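Local structure of alcohol dehydrogenase IV (Corynebacterium glutamicum, 3IV7) at residues 22-34 with 51-63. The protein probably reduces maleylacetate with a nicotinamide cofactor, as a member of the iron-containing alcohol dehydrogenase family. Numbering follows the deposited sequence.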
loop_
_atom_site.group_PDB
_atom_site.type_symbol
_atom_site.label_atom_id
_atom_site.label_comp_id
_atom_site.label_asym_id
_atom_site.label_seq_id
_atom_site.Cartn_x
_atom_site.Cartn_y
_atom_site.Cartn_z
ATOM N N GLY A 22 -18.783 -1.113 15.174
ATOM C CA GLY A 22 -20.208 -1.330 15.086
ATOM C C GLY A 22 -20.760 -1.454 13.683
ATOM O O GLY A 22 -21.930 -1.688 13.525
ATOM N N LYS A 23 -19.912 -1.407 12.659
ATOM C CA LYS A 23 -20.429 -1.437 11.291
ATOM C C LYS A 23 -20.339 -2.782 10.586
ATOM O O LYS A 23 -20.679 -2.863 9.420
ATOM C CB LYS A 23 -19.713 -0.389 10.432
ATOM C CG LYS A 23 -19.840 1.057 10.936
ATOM C CD LYS A 23 -21.291 1.588 10.788
ATOM N N SER A 24 -19.859 -3.844 11.256
ATOM C CA SER A 24 -19.598 -5.094 10.516
ATOM C C SER A 24 -20.813 -5.625 9.807
ATOM O O SER A 24 -20.700 -6.053 8.680
ATOM C CB SER A 24 -18.960 -6.215 11.386
ATOM O OG SER A 24 -19.703 -6.468 12.527
ATOM N N SER A 25 -21.971 -5.615 10.456
ATOM C CA SER A 25 -23.190 -6.216 9.842
ATOM C C SER A 25 -23.665 -5.412 8.623
ATOM O O SER A 25 -24.132 -5.989 7.661
ATOM C CB SER A 25 -24.328 -6.360 10.861
ATOM O OG SER A 25 -24.933 -5.103 11.179
ATOM N N ALA A 26 -23.503 -4.087 8.676
ATOM C CA ALA A 26 -23.892 -3.200 7.566
ATOM C C ALA A 26 -22.890 -3.323 6.417
ATOM O O ALA A 26 -23.285 -3.474 5.251
ATOM C CB ALA A 26 -24.007 -1.755 8.056
ATOM N N PHE A 27 -21.592 -3.383 6.751
ATOM C CA PHE A 27 -20.565 -3.614 5.741
ATOM C C PHE A 27 -20.726 -4.976 5.055
ATOM O O PHE A 27 -20.474 -5.105 3.827
ATOM C CB PHE A 27 -19.156 -3.560 6.329
ATOM C CG PHE A 27 -18.658 -2.176 6.681
ATOM C CD1 PHE A 27 -18.965 -1.075 5.911
ATOM C CD2 PHE A 27 -17.731 -2.023 7.689
ATOM C CE1 PHE A 27 -18.443 0.172 6.238
ATOM C CE2 PHE A 27 -17.203 -0.787 7.994
ATOM C CZ PHE A 27 -17.561 0.300 7.278
ATOM N N LEU A 28 -21.041 -6.016 5.840
ATOM C CA LEU A 28 -21.199 -7.367 5.267
ATOM C C LEU A 28 -22.345 -7.362 4.302
ATOM O O LEU A 28 -22.243 -7.927 3.212
ATOM C CB LEU A 28 -21.408 -8.426 6.352
ATOM C CG LEU A 28 -21.514 -9.897 5.870
ATOM C CD1 LEU A 28 -20.333 -10.291 4.941
ATOM C CD2 LEU A 28 -21.589 -10.860 7.042
ATOM N N LYS A 29 -23.449 -6.710 4.692
ATOM C CA LYS A 29 -24.602 -6.586 3.807
ATOM C C LYS A 29 -24.176 -5.929 2.479
ATOM O O LYS A 29 -24.417 -6.457 1.414
ATOM C CB LYS A 29 -25.730 -5.759 4.477
ATOM C CG LYS A 29 -26.917 -5.393 3.516
ATOM C CD LYS A 29 -28.171 -4.956 4.290
ATOM C CE LYS A 29 -29.417 -4.842 3.379
ATOM N NZ LYS A 29 -29.311 -3.696 2.405
ATOM N N GLN A 30 -23.522 -4.782 2.588
ATOM C CA GLN A 30 -23.046 -4.026 1.436
ATOM C C GLN A 30 -22.171 -4.892 0.548
ATOM O O GLN A 30 -22.337 -4.926 -0.680
ATOM C CB GLN A 30 -22.280 -2.810 1.949
ATOM C CG GLN A 30 -21.869 -1.803 0.931
ATOM C CD GLN A 30 -21.055 -0.670 1.551
ATOM O OE1 GLN A 30 -21.257 -0.315 2.712
ATOM N NE2 GLN A 30 -20.109 -0.115 0.778
ATOM N N GLU A 31 -21.277 -5.654 1.170
ATOM C CA GLU A 31 -20.336 -6.492 0.427
ATOM C C GLU A 31 -21.036 -7.653 -0.304
ATOM O O GLU A 31 -20.743 -7.929 -1.474
ATOM C CB GLU A 31 -19.235 -6.993 1.394
ATOM C CG GLU A 31 -18.200 -7.785 0.813
ATOM C CD GLU A 31 -17.299 -7.017 -0.140
ATOM O OE1 GLU A 31 -17.391 -5.797 -0.241
ATOM O OE2 GLU A 31 -16.522 -7.670 -0.808
ATOM N N VAL A 32 -21.988 -8.299 0.363
ATOM C CA VAL A 32 -22.726 -9.388 -0.241
ATOM C C VAL A 32 -23.623 -8.904 -1.401
ATOM O O VAL A 32 -23.785 -9.597 -2.445
ATOM C CB VAL A 32 -23.610 -10.081 0.796
ATOM C CG1 VAL A 32 -24.570 -11.040 0.118
ATOM C CG2 VAL A 32 -22.750 -10.799 1.835
ATOM N N GLU A 33 -24.225 -7.744 -1.209
ATOM C CA GLU A 33 -25.097 -7.180 -2.217
ATOM C C GLU A 33 -24.302 -6.711 -3.435
ATOM O O GLU A 33 -24.700 -6.972 -4.548
ATOM C CB GLU A 33 -25.959 -6.067 -1.628
ATOM C CG GLU A 33 -27.020 -6.627 -0.689
ATOM C CD GLU A 33 -28.074 -5.655 -0.317
ATOM O OE1 GLU A 33 -27.778 -4.454 -0.193
ATOM O OE2 GLU A 33 -29.219 -6.103 -0.122
ATOM N N ARG A 34 -23.142 -6.089 -3.199
ATOM C CA ARG A 34 -22.263 -5.647 -4.276
ATOM C C ARG A 34 -21.808 -6.865 -5.135
ATOM O O ARG A 34 -21.728 -6.783 -6.356
ATOM C CB ARG A 34 -21.071 -4.916 -3.677
ATOM C CG ARG A 34 -19.981 -4.529 -4.666
ATOM C CD ARG A 34 -18.835 -3.818 -3.954
ATOM N NE ARG A 34 -17.916 -4.734 -3.267
ATOM C CZ ARG A 34 -16.837 -5.307 -3.826
ATOM N NH1 ARG A 34 -16.542 -5.095 -5.107
ATOM N NH2 ARG A 34 -16.050 -6.114 -3.097
ATOM N N ILE A 51 -21.495 -14.569 18.006
ATOM C CA ILE A 51 -21.059 -13.335 17.440
ATOM C C ILE A 51 -21.163 -13.332 15.885
ATOM O O ILE A 51 -21.500 -12.341 15.311
ATOM C CB ILE A 51 -19.653 -13.053 17.876
ATOM C CG1 ILE A 51 -19.675 -12.580 19.325
ATOM C CG2 ILE A 51 -19.032 -12.006 17.010
ATOM N N ALA A 52 -20.903 -14.471 15.249
ATOM C CA ALA A 52 -21.003 -14.582 13.789
ATOM C C ALA A 52 -22.437 -14.437 13.347
ATOM O O ALA A 52 -22.706 -13.837 12.336
ATOM C CB ALA A 52 -20.412 -15.917 13.277
ATOM N N HIS A 53 -23.351 -14.973 14.117
ATOM C CA HIS A 53 -24.781 -14.814 13.815
ATOM C C HIS A 53 -25.191 -13.345 13.860
ATOM O O HIS A 53 -25.932 -12.891 12.992
ATOM C CB HIS A 53 -25.631 -15.629 14.753
ATOM C CG HIS A 53 -25.711 -17.068 14.378
ATOM N ND1 HIS A 53 -24.691 -17.955 14.628
ATOM C CD2 HIS A 53 -26.657 -17.763 13.704
ATOM C CE1 HIS A 53 -25.027 -19.147 14.172
ATOM N NE2 HIS A 53 -26.213 -19.058 13.604
ATOM N N LYS A 54 -24.669 -12.597 14.842
ATOM C CA LYS A 54 -24.963 -11.168 14.932
ATOM C C LYS A 54 -24.338 -10.423 13.752
ATOM O O LYS A 54 -24.935 -9.518 13.219
ATOM C CB LYS A 54 -24.462 -10.552 16.244
ATOM C CG LYS A 54 -25.089 -11.113 17.512
ATOM C CD LYS A 54 -24.963 -10.104 18.690
ATOM C CE LYS A 54 -24.862 -10.794 20.054
ATOM N NZ LYS A 54 -23.467 -11.363 20.297
ATOM N N VAL A 55 -23.124 -10.808 13.362
ATOM C CA VAL A 55 -22.435 -10.149 12.252
ATOM C C VAL A 55 -23.142 -10.377 10.919
ATOM O O VAL A 55 -23.204 -9.487 10.091
ATOM C CB VAL A 55 -20.992 -10.626 12.152
ATOM C CG1 VAL A 55 -20.364 -10.185 10.834
ATOM C CG2 VAL A 55 -20.190 -10.130 13.385
ATOM N N ALA A 56 -23.702 -11.567 10.731
ATOM C CA ALA A 56 -24.411 -11.885 9.496
ATOM C C ALA A 56 -25.943 -11.652 9.585
ATOM O O ALA A 56 -26.684 -12.171 8.756
ATOM C CB ALA A 56 -24.127 -13.328 9.100
ATOM N N SER A 57 -26.401 -10.875 10.584
ATOM C CA SER A 57 -27.833 -10.675 10.815
ATOM C C SER A 57 -28.539 -9.893 9.698
ATOM O O SER A 57 -29.756 -9.925 9.604
ATOM C CB SER A 57 -28.078 -9.966 12.154
ATOM O OG SER A 57 -27.482 -8.680 12.144
ATOM N N GLU A 58 -27.787 -9.190 8.870
ATOM C CA GLU A 58 -28.393 -8.461 7.776
ATOM C C GLU A 58 -28.263 -9.178 6.445
ATOM O O GLU A 58 -28.596 -8.600 5.403
ATOM C CB GLU A 58 -27.803 -7.058 7.663
ATOM C CG GLU A 58 -27.870 -6.224 8.939
ATOM C CD GLU A 58 -27.589 -4.767 8.680
ATOM O OE1 GLU A 58 -28.131 -4.229 7.692
ATOM O OE2 GLU A 58 -26.811 -4.158 9.443
ATOM N N ILE A 59 -27.795 -10.434 6.457
ATOM C CA ILE A 59 -27.719 -11.221 5.220
ATOM C C ILE A 59 -28.328 -12.596 5.363
ATOM O O ILE A 59 -28.597 -13.060 6.470
ATOM C CB ILE A 59 -26.244 -11.377 4.695
ATOM C CG1 ILE A 59 -25.356 -12.153 5.696
ATOM C CG2 ILE A 59 -25.646 -10.026 4.387
ATOM C CD1 ILE A 59 -23.957 -12.637 5.049
ATOM N N GLU A 60 -28.540 -13.252 4.224
ATOM C CA GLU A 60 -29.007 -14.616 4.200
ATOM C C GLU A 60 -27.772 -15.501 4.174
ATOM O O GLU A 60 -26.854 -15.264 3.400
ATOM C CB GLU A 60 -29.847 -14.901 2.941
ATOM C CG GLU A 60 -30.955 -13.862 2.606
ATOM C CD GLU A 60 -32.158 -13.948 3.518
ATOM O OE1 GLU A 60 -32.003 -14.352 4.690
ATOM O OE2 GLU A 60 -33.268 -13.590 3.062
ATOM N N VAL A 61 -27.756 -16.515 5.016
ATOM C CA VAL A 61 -26.633 -17.403 5.107
ATOM C C VAL A 61 -27.074 -18.802 4.757
ATOM O O VAL A 61 -27.988 -19.343 5.384
ATOM C CB VAL A 61 -26.054 -17.392 6.495
ATOM C CG1 VAL A 61 -25.051 -18.538 6.661
ATOM C CG2 VAL A 61 -25.380 -16.000 6.792
ATOM N N ALA A 62 -26.420 -19.395 3.760
ATOM C CA ALA A 62 -26.760 -20.748 3.302
ATOM C C ALA A 62 -26.225 -21.813 4.247
ATOM O O ALA A 62 -26.877 -22.803 4.507
ATOM C CB ALA A 62 -26.212 -20.972 1.904
ATOM N N ILE A 63 -25.012 -21.626 4.725
ATOM C CA ILE A 63 -24.366 -22.618 5.591
ATOM C C ILE A 63 -23.596 -21.935 6.709
ATOM O O ILE A 63 -22.892 -20.940 6.470
ATOM C CB ILE A 63 -23.341 -23.498 4.787
ATOM C CG1 ILE A 63 -24.057 -24.451 3.831
ATOM C CG2 ILE A 63 -22.442 -24.281 5.760
ATOM C CD1 ILE A 63 -24.857 -25.612 4.546
HETATM O O HOH W 1 -24.882 -8.587 8.044
#
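S25, in the first turn of helix 24-35, and E58, in the turn that follows helix 49-55, make the one direct hydrogen bond between the two segments: S25 OG donates to E58 OE2 over 2.7 Å. The oxygen is met on its anti side, 15° out of the carboxylate plane. A short serine suits the spot because S25 CB already lies beside the carboxylate and V55 O, whereas the glutamate must reach across from the turn; its extended chain passes beside S25 O. The other oxygen, E58 OE1, lies 3.5 Å from K29 CD. K29 thus offers its methylenes to the glutamate, while its amine, past a bend in the chain, forms a salt bridge with E33.

One water completes the polar seam. It donates to S25 O at 2.7 Å and to V55 O, and accepts from E58 N, tying together three backbone groups of the helices and the turn. Next to it, S25 CA lies 3.3 Å from V55 O, a CA-H...O contact made possible by the close approach of the backbones.

Both segments belong to the N-terminal Rossmann-like alpha/beta domain of this family. Helix 24-35 leads from strand 7-20 to strand 40-43, and the A56-I59 type I turn starts the return to strand 63-65, outermost of the parallel sheet within this chain.

Apolar contacts fill the sheet-facing side. L28 CD2 reaches I59 CD1 at 3.6 Å, the two side chains crossing nearly at right angles, and also touches V55 CG1 and the small A56 CB. With I59 CG1 between the backbone N and carbonyl carbon (chi1 63°), CD1 meets L28, CG2 settles 3.6 Å from K29 CA, and both methyls touch V32 CG2. V40 and I153 of the sheet back I59 and L28. V55 CG2 packs on S24, whose hydroxyl is hydrogen-bonded to D155.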